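Local atomic coordinates of probable zinc protease (Pseudomonas aeruginosa, PDB entry 4NNZ), a protein that probably works as one subunit of a heterodimeric zinc-dependent metalloprotease of the M16 peptidase family. Residues R282-R286 with L287-E291. Residues are numbered along the deposited sequence; the frame is centred on the assembly and turned at random.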
# COMPACT_ATOMS: atom_id res chain seq x y z
N ARG A 282 32.75 12.66 -1.98
CA ARG A 282 32.39 13.53 -3.08
C ARG A 282 31.44 14.65 -2.76
O ARG A 282 31.66 15.76 -3.18
CB ARG A 282 31.77 12.71 -4.18
CG ARG A 282 32.73 12.33 -5.25
CD ARG A 282 33.02 10.86 -5.27
NE ARG A 282 32.91 10.39 -6.62
CZ ARG A 282 33.88 10.42 -7.50
NH1 ARG A 282 35.07 10.85 -7.14
NH2 ARG A 282 33.69 9.98 -8.71
N LEU A 283 30.39 14.36 -2.04
CA LEU A 283 29.43 15.38 -1.77
C LEU A 283 30.01 16.49 -0.95
O LEU A 283 29.72 17.63 -1.18
CB LEU A 283 28.22 14.80 -1.08
CG LEU A 283 27.35 13.89 -1.91
CD1 LEU A 283 26.22 13.37 -1.06
CD2 LEU A 283 26.84 14.66 -3.09
N ALA A 284 30.81 16.15 0.05
CA ALA A 284 31.40 17.18 0.86
C ALA A 284 32.37 18.06 0.12
O ALA A 284 32.30 19.27 0.19
CB ALA A 284 32.07 16.56 2.06
N SER A 285 33.33 17.45 -0.53
CA SER A 285 34.31 18.21 -1.23
C SER A 285 33.72 18.99 -2.35
O SER A 285 33.99 20.15 -2.52
CB SER A 285 35.29 17.26 -1.83
OG SER A 285 34.78 15.98 -1.71
N ARG A 286 32.98 18.31 -3.19
CA ARG A 286 32.34 18.95 -4.29
C ARG A 286 31.18 19.90 -4.05
O ARG A 286 31.11 20.91 -4.70
CB ARG A 286 32.03 17.93 -5.34
CG ARG A 286 33.22 17.10 -5.66
CD ARG A 286 32.96 16.21 -6.83
NE ARG A 286 34.12 15.42 -7.14
CZ ARG A 286 34.22 14.62 -8.18
NH1 ARG A 286 33.22 14.50 -9.01
NH2 ARG A 286 35.32 13.94 -8.37
N LEU A 287 30.22 19.55 -3.20
CA LEU A 287 29.03 20.38 -3.06
C LEU A 287 28.96 21.25 -1.83
O LEU A 287 28.49 22.35 -1.89
CB LEU A 287 27.79 19.53 -3.14
CG LEU A 287 27.68 18.80 -4.45
CD1 LEU A 287 26.34 18.13 -4.55
CD2 LEU A 287 27.87 19.76 -5.59
N GLU A 288 29.36 20.71 -0.70
CA GLU A 288 29.53 21.47 0.52
C GLU A 288 30.66 22.47 0.52
O GLU A 288 30.54 23.59 0.95
CB GLU A 288 29.73 20.52 1.66
CG GLU A 288 29.24 21.06 2.95
CD GLU A 288 29.55 20.15 4.10
OE1 GLU A 288 29.24 18.95 4.04
OE2 GLU A 288 30.10 20.64 5.09
N ARG A 289 31.82 21.99 0.13
CA ARG A 289 32.94 22.83 -0.09
C ARG A 289 32.93 22.95 -1.57
O ARG A 289 32.18 22.29 -2.20
CB ARG A 289 34.19 22.16 0.43
CG ARG A 289 34.07 21.77 1.87
CD ARG A 289 35.40 21.48 2.51
NE ARG A 289 36.12 20.42 1.83
CZ ARG A 289 35.91 19.14 2.03
NH1 ARG A 289 34.99 18.77 2.88
NH2 ARG A 289 36.63 18.25 1.40
N GLY A 290 33.71 23.82 -2.15
CA GLY A 290 34.00 23.73 -3.56
C GLY A 290 32.90 24.18 -4.48
O GLY A 290 33.06 24.20 -5.67
N GLU A 291 31.76 24.52 -3.93
CA GLU A 291 30.67 24.99 -4.72
C GLU A 291 29.66 25.59 -3.82
O GLU A 291 28.89 26.40 -4.24
CB GLU A 291 30.05 23.87 -5.48
CG GLU A 291 30.06 24.08 -6.96
CD GLU A 291 29.61 22.85 -7.68
OE1 GLU A 291 30.43 21.92 -7.82
OE2 GLU A 291 28.45 22.81 -8.08
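Arg289 folds back from the end of helix 282-288 over the backbone of Ala284 and Ser285. Its CB lies 3.5 Å from Ala284 O, and CG keeps the same distance from that oxygen. A bend at chi3 (-58°) then turns the chain along the last turn, where one guanidinium face lies over Ser285 CA and Ala284 O, both toward its rim. At the tip NH1 reaches Ala284 CB at 3.8 Å, while NH2 meets Ser285 CB at 3.6 Å and donates a hydrogen bond to Tyr279 O, just ahead of the helix; Tyr279 also gives the guanidinium a cation-pi partner.

The helix widens as it ends. Arg289 N binds Ala284 O at 2.8 Å, a five-residue step of pi type, and Glu288 N makes the same step to Leu283 O, here in the plane of that carbonyl. Leu283 O also accepts from Leu287 N at 2.8 Å, this donor lying 39° out of that plane, so alpha- and pi-type bonds share one acceptor. Gly290 follows in the turn toward strand 294-301 of the second M16 domain.

On the buried flank Leu283 CD2 touches Leu287 CD1 at 3.8 Å, and both leucines pack on Leu332 of helix 325-341. Arg286 extends beside Arg282, its CZ over the rim of the Arg282 guanidinium and its own guanidinium face under Arg282 CG; salt bridges to Asp338 and Glu348, respectively, probably offset the like charges.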